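Local coordinates for protein TRAP dicarboxylate transporter, DctP subunit (Anaerococcus prevoti, PDB 4N91) that binds D-glucuronate, in both its alpha and beta forms, as the extracellular solute-binding component of a TRAP transport system, probably handing the sugar acid on for uptake, at residues Ala120-Met125 against Val146-Ala151; Asp104-Phe109 against Pro133-Thr138; Tyr234-Met239 against Pro298-Phe303. All blocks are in the same frame, centred on the assembly; numbering follows the deposited sequence.

Interaction 1: Ala120-Met125 against Val146-Ala151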
loop_
_atom_site.group_PDB
_atom_site.type_symbol
_atom_site.label_atom_id
_atom_site.label_comp_id
_atom_site.label_asym_id
_atom_site.label_seq_id
_atom_site.Cartn_x
_atom_site.Cartn_y
_atom_site.Cartn_z
ATOM N N ALA A 120 -12.948 10.500 -0.033
ATOM C CA ALA A 120 -11.939 11.559 -0.134
ATOM C C ALA A 120 -10.627 10.988 -0.675
ATOM O O ALA A 120 -10.029 11.527 -1.603
ATOM C CB ALA A 120 -11.708 12.222 1.229
ATOM N N TYR A 121 -10.214 9.872 -0.095
ATOM C CA TYR A 121 -9.013 9.165 -0.491
ATOM C C TYR A 121 -9.001 8.812 -1.986
ATOM O O TYR A 121 -8.053 9.115 -2.700
ATOM C CB TYR A 121 -8.928 7.910 0.391
ATOM C CG TYR A 121 -7.872 6.897 0.027
ATOM C CD1 TYR A 121 -6.586 7.285 -0.314
ATOM C CD2 TYR A 121 -8.158 5.544 0.081
ATOM C CE1 TYR A 121 -5.606 6.340 -0.625
ATOM C CE2 TYR A 121 -7.193 4.579 -0.219
ATOM C CZ TYR A 121 -5.925 4.986 -0.575
ATOM O OH TYR A 121 -4.976 4.053 -0.871
ATOM N N HIS A 122 -10.059 8.172 -2.468
ATOM C CA HIS A 122 -10.097 7.744 -3.858
ATOM C C HIS A 122 -10.052 8.936 -4.799
ATOM O O HIS A 122 -9.402 8.888 -5.849
ATOM C CB HIS A 122 -11.355 6.935 -4.125
ATOM C CG HIS A 122 -11.406 5.657 -3.360
ATOM N ND1 HIS A 122 -12.535 4.871 -3.297
ATOM C CD2 HIS A 122 -10.461 5.026 -2.621
ATOM C CE1 HIS A 122 -12.289 3.815 -2.542
ATOM N NE2 HIS A 122 -11.042 3.887 -2.116
ATOM N N HIS A 123 -10.732 10.012 -4.429
ATOM C CA HIS A 123 -10.749 11.185 -5.286
ATOM C C HIS A 123 -9.385 11.850 -5.330
ATOM O O HIS A 123 -8.977 12.342 -6.375
ATOM C CB HIS A 123 -11.818 12.175 -4.839
ATOM C CG HIS A 123 -13.185 11.822 -5.331
ATOM N ND1 HIS A 123 -14.056 11.027 -4.614
ATOM C CD2 HIS A 123 -13.812 12.118 -6.493
ATOM C CE1 HIS A 123 -15.174 10.875 -5.304
ATOM N NE2 HIS A 123 -15.049 11.524 -6.449
ATOM N N VAL A 124 -8.693 11.863 -4.194
ATOM C CA VAL A 124 -7.326 12.357 -4.148
ATOM C C VAL A 124 -6.406 11.573 -5.081
ATOM O O VAL A 124 -5.686 12.173 -5.877
ATOM C CB VAL A 124 -6.766 12.379 -2.700
ATOM C CG1 VAL A 124 -5.246 12.546 -2.689
ATOM C CG2 VAL A 124 -7.428 13.510 -1.914
HETATM N N MSE A 125 -6.451 10.241 -5.016
HETATM C CA MSE A 125 -5.542 9.395 -5.777
HETATM C C MSE A 125 -5.866 9.458 -7.270
HETATM O O MSE A 125 -5.004 9.155 -8.099
HETATM C CB MSE A 125 -5.617 7.943 -5.273
HETATM C CG MSE A 125 -5.207 7.761 -3.827
HETATM SE SE MSE A 125 -3.473 8.563 -3.376
HETATM C CE MSE A 125 -2.323 7.606 -4.675
ATOM N N VAL A 146 2.786 4.953 -12.158
ATOM C CA VAL A 146 1.884 5.024 -13.295
ATOM C C VAL A 146 0.405 4.911 -12.921
ATOM O O VAL A 146 -0.461 5.404 -13.671
ATOM C CB VAL A 146 2.230 3.979 -14.380
ATOM C CG1 VAL A 146 3.613 4.288 -14.980
ATOM C CG2 VAL A 146 2.106 2.551 -13.846
ATOM N N THR A 147 0.136 4.319 -11.760
ATOM C CA THR A 147 -1.210 4.288 -11.196
ATOM C C THR A 147 -1.121 3.831 -9.746
ATOM O O THR A 147 -0.025 3.562 -9.249
ATOM C CB THR A 147 -2.197 3.411 -12.029
ATOM O OG1 THR A 147 -3.544 3.651 -11.591
ATOM C CG2 THR A 147 -1.881 1.959 -11.913
ATOM N N TRP A 148 -2.271 3.789 -9.086
ATOM C CA TRP A 148 -2.374 3.316 -7.715
ATOM C C TRP A 148 -3.365 2.150 -7.645
ATOM O O TRP A 148 -4.151 1.903 -8.567
ATOM C CB TRP A 148 -2.817 4.454 -6.799
ATOM C CG TRP A 148 -4.253 4.899 -7.043
ATOM C CD1 TRP A 148 -4.719 5.701 -8.065
ATOM C CD2 TRP A 148 -5.396 4.580 -6.244
ATOM N NE1 TRP A 148 -6.082 5.882 -7.944
ATOM C CE2 TRP A 148 -6.516 5.215 -6.829
ATOM C CE3 TRP A 148 -5.575 3.832 -5.076
ATOM C CZ2 TRP A 148 -7.795 5.100 -6.301
ATOM C CZ3 TRP A 148 -6.847 3.728 -4.550
ATOM C CH2 TRP A 148 -7.943 4.361 -5.166
ATOM N N LEU A 149 -3.301 1.427 -6.538
ATOM C CA LEU A 149 -4.199 0.322 -6.278
ATOM C C LEU A 149 -4.706 0.472 -4.861
ATOM O O LEU A 149 -3.970 0.946 -3.991
ATOM C CB LEU A 149 -3.480 -1.025 -6.434
ATOM C CG LEU A 149 -2.730 -1.226 -7.771
ATOM C CD1 LEU A 149 -1.866 -2.436 -7.681
ATOM C CD2 LEU A 149 -3.648 -1.295 -8.970
ATOM N N ASP A 150 -5.937 0.040 -4.621
ATOM C CA ASP A 150 -6.578 0.179 -3.321
ATOM C C ASP A 150 -6.064 -0.913 -2.371
ATOM O O ASP A 150 -6.016 -2.095 -2.726
ATOM C CB ASP A 150 -8.086 0.004 -3.502
ATOM C CG ASP A 150 -8.910 0.595 -2.373
ATOM O OD1 ASP A 150 -8.385 0.900 -1.283
ATOM O OD2 ASP A 150 -10.142 0.762 -2.598
ATOM N N ALA A 151 -5.662 -0.501 -1.177
ATOM C CA ALA A 151 -5.293 -1.427 -0.106
ATOM C C ALA A 151 -6.083 -1.102 1.167
ATOM O O ALA A 151 -5.653 -1.414 2.278
ATOM C CB ALA A 151 -3.803 -1.380 0.146
HETATM O O HOH W 1 -5.108 1.780 0.581
HETATM O O HOH W 2 -9.969 2.410 0.117
#

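Interaction 2: Asp104-Phe109 against Pro133-Thr138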
loop_
_atom_site.group_PDB
_atom_site.type_symbol
_atom_site.label_atom_id
_atom_site.label_comp_id
_atom_site.label_asym_id
_atom_site.label_seq_id
_atom_site.Cartn_x
_atom_site.Cartn_y
_atom_site.Cartn_z
ATOM N N ASP A 104 11.514 11.626 -0.508
ATOM C CA ASP A 104 10.718 12.022 0.643
ATOM C C ASP A 104 9.316 12.544 0.314
ATOM O O ASP A 104 8.465 12.571 1.193
ATOM C CB ASP A 104 11.467 13.042 1.515
ATOM C CG ASP A 104 11.664 14.400 0.846
ATOM O OD1 ASP A 104 11.041 14.722 -0.192
ATOM O OD2 ASP A 104 12.460 15.193 1.400
ATOM N N VAL A 105 9.059 12.971 -0.919
ATOM C CA VAL A 105 7.746 13.514 -1.213
ATOM C C VAL A 105 6.645 12.444 -1.126
ATOM O O VAL A 105 5.476 12.771 -0.922
ATOM C CB VAL A 105 7.693 14.252 -2.559
ATOM C CG1 VAL A 105 7.521 13.296 -3.712
ATOM C CG2 VAL A 105 6.559 15.268 -2.545
ATOM N N TRP A 106 7.005 11.172 -1.251
ATOM C CA TRP A 106 5.976 10.118 -1.111
ATOM C C TRP A 106 5.378 10.088 0.302
ATOM O O TRP A 106 4.301 9.525 0.525
ATOM C CB TRP A 106 6.508 8.735 -1.455
ATOM C CG TRP A 106 6.975 8.534 -2.855
ATOM C CD1 TRP A 106 8.255 8.677 -3.311
ATOM C CD2 TRP A 106 6.202 8.098 -3.978
ATOM N NE1 TRP A 106 8.322 8.371 -4.637
ATOM C CE2 TRP A 106 7.080 8.028 -5.082
ATOM C CE3 TRP A 106 4.858 7.762 -4.162
ATOM C CZ2 TRP A 106 6.659 7.627 -6.346
ATOM C CZ3 TRP A 106 4.442 7.381 -5.421
ATOM C CH2 TRP A 106 5.337 7.311 -6.490
ATOM N N GLU A 107 6.081 10.698 1.252
ATOM C CA GLU A 107 5.640 10.781 2.648
ATOM C C GLU A 107 4.223 11.261 2.782
ATOM O O GLU A 107 3.570 10.952 3.765
ATOM C CB GLU A 107 6.483 11.820 3.403
ATOM C CG GLU A 107 7.790 11.338 3.866
ATOM C CD GLU A 107 8.657 12.453 4.406
ATOM O OE1 GLU A 107 8.441 13.671 4.080
ATOM O OE2 GLU A 107 9.591 12.096 5.145
ATOM N N ILE A 108 3.772 12.086 1.845
ATOM C CA ILE A 108 2.448 12.701 1.961
ATOM C C ILE A 108 1.331 11.678 2.228
ATOM O O ILE A 108 0.490 11.880 3.118
ATOM C CB ILE A 108 2.125 13.595 0.726
ATOM C CG1 ILE A 108 0.775 14.295 0.882
ATOM C CG2 ILE A 108 2.140 12.812 -0.584
ATOM C CD1 ILE A 108 0.721 15.272 1.982
ATOM N N PHE A 109 1.323 10.590 1.472
ATOM C CA PHE A 109 0.233 9.606 1.614
ATOM C C PHE A 109 0.456 8.606 2.757
ATOM O O PHE A 109 -0.372 7.725 2.974
ATOM C CB PHE A 109 -0.012 8.840 0.319
ATOM C CG PHE A 109 -0.285 9.711 -0.866
ATOM C CD1 PHE A 109 -1.222 10.729 -0.808
ATOM C CD2 PHE A 109 0.399 9.515 -2.049
ATOM C CE1 PHE A 109 -1.454 11.517 -1.913
ATOM C CE2 PHE A 109 0.160 10.316 -3.153
ATOM C CZ PHE A 109 -0.747 11.318 -3.073
ATOM N N PRO A 133 2.863 14.866 -9.789
ATOM C CA PRO A 133 4.155 15.351 -9.280
ATOM C C PRO A 133 4.816 14.365 -8.325
ATOM O O PRO A 133 6.048 14.274 -8.292
ATOM C CB PRO A 133 3.782 16.632 -8.534
ATOM C CG PRO A 133 2.529 17.053 -9.136
ATOM C CD PRO A 133 1.784 15.827 -9.541
ATOM N N ILE A 134 4.000 13.630 -7.581
ATOM C CA ILE A 134 4.513 12.633 -6.657
ATOM C C ILE A 134 5.040 11.431 -7.448
ATOM O O ILE A 134 6.175 10.987 -7.241
ATOM C CB ILE A 134 3.426 12.175 -5.674
ATOM C CG1 ILE A 134 2.784 13.375 -4.985
ATOM C CG2 ILE A 134 3.992 11.215 -4.631
ATOM C CD1 ILE A 134 3.718 14.156 -4.122
ATOM N N PHE A 135 4.216 10.933 -8.359
ATOM C CA PHE A 135 4.556 9.751 -9.161
ATOM C C PHE A 135 5.824 9.961 -10.004
ATOM O O PHE A 135 6.552 9.014 -10.291
ATOM C CB PHE A 135 3.396 9.377 -10.092
ATOM C CG PHE A 135 2.209 8.737 -9.400
ATOM C CD1 PHE A 135 2.141 8.631 -8.023
ATOM C CD2 PHE A 135 1.167 8.234 -10.156
ATOM C CE1 PHE A 135 1.043 8.032 -7.421
ATOM C CE2 PHE A 135 0.075 7.646 -9.551
ATOM C CZ PHE A 135 0.020 7.542 -8.205
ATOM N N GLU A 136 6.091 11.201 -10.391
ATOM C CA GLU A 136 7.242 11.530 -11.235
ATOM C C GLU A 136 8.489 11.915 -10.448
ATOM O O GLU A 136 9.532 12.176 -11.031
ATOM C CB GLU A 136 6.875 12.673 -12.187
ATOM C CG GLU A 136 5.793 12.291 -13.171
ATOM C CD GLU A 136 5.287 13.454 -14.000
ATOM O OE1 GLU A 136 5.861 14.562 -13.920
ATOM O OE2 GLU A 136 4.294 13.243 -14.732
ATOM N N SER A 137 8.382 11.940 -9.128
ATOM C CA SER A 137 9.437 12.470 -8.279
ATOM C C SER A 137 10.727 11.659 -8.326
ATOM O O SER A 137 11.811 12.189 -8.075
ATOM C CB SER A 137 8.926 12.566 -6.838
ATOM O OG SER A 137 8.744 11.287 -6.278
ATOM N N THR A 138 10.626 10.372 -8.648
ATOM C CA THR A 138 11.767 9.486 -8.487
ATOM C C THR A 138 12.347 9.022 -9.840
ATOM O O THR A 138 13.068 8.042 -9.922
ATOM C CB THR A 138 11.416 8.353 -7.514
ATOM O OG1 THR A 138 10.676 8.915 -6.414
ATOM C CG2 THR A 138 12.666 7.733 -6.951
#

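Interaction 3: Tyr234-Met239 against Pro298-Phe303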
loop_
_atom_site.group_PDB
_atom_site.type_symbol
_atom_site.label_atom_id
_atom_site.label_comp_id
_atom_site.label_asym_id
_atom_site.label_seq_id
_atom_site.Cartn_x
_atom_site.Cartn_y
_atom_site.Cartn_z
ATOM N N TYR A 234 -10.270 -1.653 14.761
ATOM C CA TYR A 234 -10.395 -0.686 13.689
ATOM C C TYR A 234 -10.027 0.741 14.082
ATOM O O TYR A 234 -10.886 1.641 14.100
ATOM C CB TYR A 234 -11.817 -0.722 13.145
ATOM C CG TYR A 234 -12.137 -1.824 12.141
ATOM C CD1 TYR A 234 -11.707 -1.725 10.825
ATOM C CD2 TYR A 234 -12.902 -2.924 12.480
ATOM C CE1 TYR A 234 -12.008 -2.679 9.898
ATOM C CE2 TYR A 234 -13.199 -3.906 11.542
ATOM C CZ TYR A 234 -12.760 -3.757 10.244
ATOM O OH TYR A 234 -13.080 -4.690 9.302
ATOM N N ASP A 235 -8.761 0.950 14.397
ATOM C CA ASP A 235 -8.288 2.297 14.656
ATOM C C ASP A 235 -8.089 3.059 13.337
ATOM O O ASP A 235 -8.078 4.287 13.327
ATOM C CB ASP A 235 -7.018 2.285 15.483
ATOM C CG ASP A 235 -5.836 1.744 14.726
ATOM O OD1 ASP A 235 -5.915 0.573 14.319
ATOM O OD2 ASP A 235 -4.832 2.480 14.543
HETATM N N MSE A 236 -7.922 2.312 12.241
HETATM C CA MSE A 236 -7.836 2.856 10.870
HETATM C C MSE A 236 -6.872 4.053 10.745
HETATM O O MSE A 236 -7.229 5.145 10.247
HETATM C CB MSE A 236 -9.248 3.200 10.366
HETATM C CG MSE A 236 -10.138 1.974 10.242
HETATM SE SE MSE A 236 -11.997 2.406 9.842
HETATM C CE MSE A 236 -11.705 3.042 8.028
ATOM N N HIS A 237 -5.625 3.828 11.144
ATOM C CA HIS A 237 -4.662 4.915 11.261
ATOM C C HIS A 237 -4.158 5.438 9.937
ATOM O O HIS A 237 -3.753 6.599 9.854
ATOM C CB HIS A 237 -3.477 4.548 12.152
ATOM C CG HIS A 237 -2.902 3.192 11.893
ATOM N ND1 HIS A 237 -3.187 2.116 12.700
ATOM C CD2 HIS A 237 -2.030 2.739 10.961
ATOM C CE1 HIS A 237 -2.544 1.053 12.265
ATOM N NE2 HIS A 237 -1.832 1.401 11.215
ATOM N N GLN A 238 -4.177 4.609 8.902
ATOM C CA GLN A 238 -3.711 5.043 7.584
ATOM C C GLN A 238 -4.527 4.423 6.472
ATOM O O GLN A 238 -5.117 3.326 6.633
ATOM C CB GLN A 238 -2.260 4.674 7.328
ATOM C CG GLN A 238 -1.242 5.345 8.208
ATOM C CD GLN A 238 0.082 4.625 8.114
ATOM O OE1 GLN A 238 0.194 3.399 8.389
ATOM N NE2 GLN A 238 1.090 5.346 7.695
HETATM N N MSE A 239 -4.557 5.138 5.344
HETATM C CA MSE A 239 -5.034 4.603 4.078
HETATM C C MSE A 239 -3.870 4.751 3.120
HETATM O O MSE A 239 -3.614 5.838 2.599
HETATM C CB MSE A 239 -6.273 5.323 3.561
HETATM C CG MSE A 239 -7.371 5.305 4.549
HETATM SE SE MSE A 239 -8.976 6.117 3.813
HETATM C CE MSE A 239 -9.793 4.460 3.097
ATOM N N PRO A 298 -12.707 0.619 18.234
ATOM C CA PRO A 298 -12.269 1.513 19.299
ATOM C C PRO A 298 -12.568 2.971 18.981
ATOM O O PRO A 298 -12.771 3.347 17.826
ATOM C CB PRO A 298 -10.758 1.290 19.323
ATOM C CG PRO A 298 -10.418 0.963 17.886
ATOM C CD PRO A 298 -11.574 0.116 17.427
ATOM N N ASP A 299 -12.580 3.784 20.024
ATOM C CA ASP A 299 -12.599 5.223 19.883
ATOM C C ASP A 299 -11.309 5.644 19.177
ATOM O O ASP A 299 -10.214 5.377 19.663
ATOM C CB ASP A 299 -12.689 5.815 21.279
ATOM C CG ASP A 299 -12.717 7.327 21.278
ATOM O OD1 ASP A 299 -12.780 7.952 20.190
ATOM O OD2 ASP A 299 -12.682 7.876 22.392
ATOM N N GLN A 300 -11.434 6.276 18.018
ATOM C CA GLN A 300 -10.253 6.679 17.258
ATOM C C GLN A 300 -9.553 7.909 17.822
ATOM O O GLN A 300 -8.350 8.086 17.609
ATOM C CB GLN A 300 -10.597 6.880 15.777
ATOM C CG GLN A 300 -11.041 5.581 15.125
ATOM C CD GLN A 300 -11.335 5.707 13.646
ATOM O OE1 GLN A 300 -11.260 6.786 13.073
ATOM N NE2 GLN A 300 -11.678 4.581 13.015
ATOM N N LYS A 301 -10.280 8.761 18.557
ATOM C CA LYS A 301 -9.699 10.045 18.989
ATOM C C LYS A 301 -8.367 9.919 19.751
ATOM O O LYS A 301 -7.427 10.673 19.486
ATOM C CB LYS A 301 -10.706 10.864 19.800
ATOM C CG LYS A 301 -10.120 12.187 20.284
ATOM C CD LYS A 301 -11.196 13.187 20.700
ATOM C CE LYS A 301 -10.561 14.457 21.236
ATOM N NZ LYS A 301 -9.687 15.110 20.232
ATOM N N PRO A 302 -8.258 8.953 20.682
ATOM C CA PRO A 302 -6.969 8.865 21.373
ATOM C C PRO A 302 -5.804 8.484 20.443
ATOM O O PRO A 302 -4.669 8.916 20.675
ATOM C CB PRO A 302 -7.216 7.797 22.431
ATOM C CG PRO A 302 -8.664 7.894 22.708
ATOM C CD PRO A 302 -9.298 8.175 21.371
ATOM N N PHE A 303 -6.076 7.710 19.397
ATOM C CA PHE A 303 -5.031 7.366 18.428
ATOM C C PHE A 303 -4.658 8.625 17.639
ATOM O O PHE A 303 -3.488 8.948 17.480
ATOM C CB PHE A 303 -5.478 6.252 17.486
ATOM C CG PHE A 303 -5.687 4.921 18.167
ATOM C CD1 PHE A 303 -4.658 3.990 18.240
ATOM C CD2 PHE A 303 -6.906 4.599 18.724
ATOM C CE1 PHE A 303 -4.830 2.778 18.861
ATOM C CE2 PHE A 303 -7.100 3.364 19.353
ATOM C CZ PHE A 303 -6.059 2.449 19.413
HETATM O O HOH W 3 -13.302 2.215 15.346
HETATM O O HOH W 4 -9.549 6.648 10.159
#

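Interaction 1: Ala120-Met125 against Val146-Ala151
Helix-on-sheet packing beside the sugar pocket joins helix 118-125 to strand 143-149, an outermost strand of the five-stranded sheet; the axes of helix 120-125 and strand 146-149 run nearly antiparallel, at 169°, and Tyr121, His122 and Met125 meet Trp148 and Asp150. Trp148 CG sits between the backbone N and the carbonyl carbon (chi1 69°), which sends the indole out to the helix. Met125 CB sits over one of its faces, 3.3 Å from the centroid of the five-membered ring, a close CH-pi contact, while the selenium of this selenomethionine lies 5.4 Å from that centroid. Farther out, His122 CD2 comes 3.6 Å from Trp148 CH2, with the ring planes 36° apart. Trp148 NE1 hydrogen-bonds to Asp126 OD1, which helps hold the ring's rotation. With only an alanine methyl at Trp148, Asp126 would probably lose this donor and a gap would open between Met125 and His122. Two waters complete the seam: one lies 2.7 Å from Tyr121 OH and accepts from Ala151 N, the other joins His122 NE2 to Asp150 OD1, which also accepts from Gly152 N. The chemistry thus grades from apolar at Met125 to hydrated near Ala151, which touches the bound sugar.

Interaction 2: Asp104-Phe109 against Pro133-Thr138
The indole of Trp106 takes the carbonyl oxygen of Ile134 over one face, 3.5 Å above its plane and offset toward the rim, and Ile134 CG2 also lies over the six-membered ring, 4.0 Å from its centroid in a CH-pi contact. At the edge, Trp106 NE1 donates to Thr138 OG1 at 3.0 Å; the bond is nearly straight (166°) and the acceptor lies in the ring plane, so the indole is held against turning. Phe135 meets Trp106 rim to rim, its CD1 3.7 Å from Trp106 CZ3. Ile134 uses both branches: CG2, anti to the backbone N, serves Trp106 and Phe109, whereas the CG1 branch presses its end, CD1, on Val105 CG2 at 3.4 Å, tighter than usual van der Waals contact. Beyond it, Val105 CG1 packs on Ser137. The hydroxyl of Ser137 turns back to Ile134 O (2.8 Å), in the carbonyl plane, and that oxygen accepts from Ser137 N as well, a double grip on the carbonyl. Helix 322-334 closes the apolar side through Phe324, which touches Ile108 and Ile134; Leu99 of helix 96-99 packs on Trp106, and Phe143 of strand 143-149 meets Thr138.

Interaction 3: Tyr234-Met239 against Pro298-Phe303
The backbones come nearest where Asp235, on the weakly bonded strand around 234-238, faces Gln300 just ahead of helix 301-317, their CA atoms 5.5 Å apart. Gln300 spans this gap: extended beyond CG (chi2 -177°), its side chain carries NE2 to Tyr234 O at 3.2 Å, a bent bond (152°) in which the donor is tilted from the carbonyl plane. The same carbonyl oxygen receives a water that also donates to Pro298 O, so two donors grip it. A second water donates to Met236 O and, weakly, to Gln300 OE1. Beside this polar link, Pro298 lays its ring along the strand backbone, CD 3.5 Å from Tyr234 N. The phenyl ring of Phe303 receives Asp235 CB squarely over its centre, 3.8 Å from the centroid. With CG set between the backbone N and the carbonyl carbon (chi1 69°), the carboxylate of Asp235 stays on CB's side of the ring plane and turns to His237, whose ND1 donates to OD2 in a very short bond of 2.5 Å. With a carboxylate at each ring nitrogen (Asp235 and Glu214), the imidazole is likely to be favoured in its charged form. Asp299 OD1 accepts from Lys301 N, a capping bond in the turn that leads into the helix. In this periplasmic-binding-protein fold of a family 7 solute-binding protein, the chain leaves outermost strand 294-296 and turns into a helix whose first turn packs on strand 231-238, itself backbone-bonded through Gln238 to Arg154 of the sugar site.

In the fold
Interactions 1 and 2 are buried and share elements: residues 104-109, helices 118-125 and 128-135 and strand 143-149 interleave along the chain, and their side chains meet directly where Met125 SE approaches Phe109 CE1. Interaction 3, partly buried and farther from the chain centre, belongs to the other large sheet, yet Met239 at the end of its strand segment reaches Tyr121 of interaction 1. Each core contact is built round one tryptophan with its indole N-H engaged, by a carboxylate outside the segments in interaction 1 and by a threonine hydroxyl within interaction 2. Hydration separates the contacts further: waters bridge the two segments within interaction 1 and within interaction 3, whereas interaction 2 relies chiefly on apolar packing.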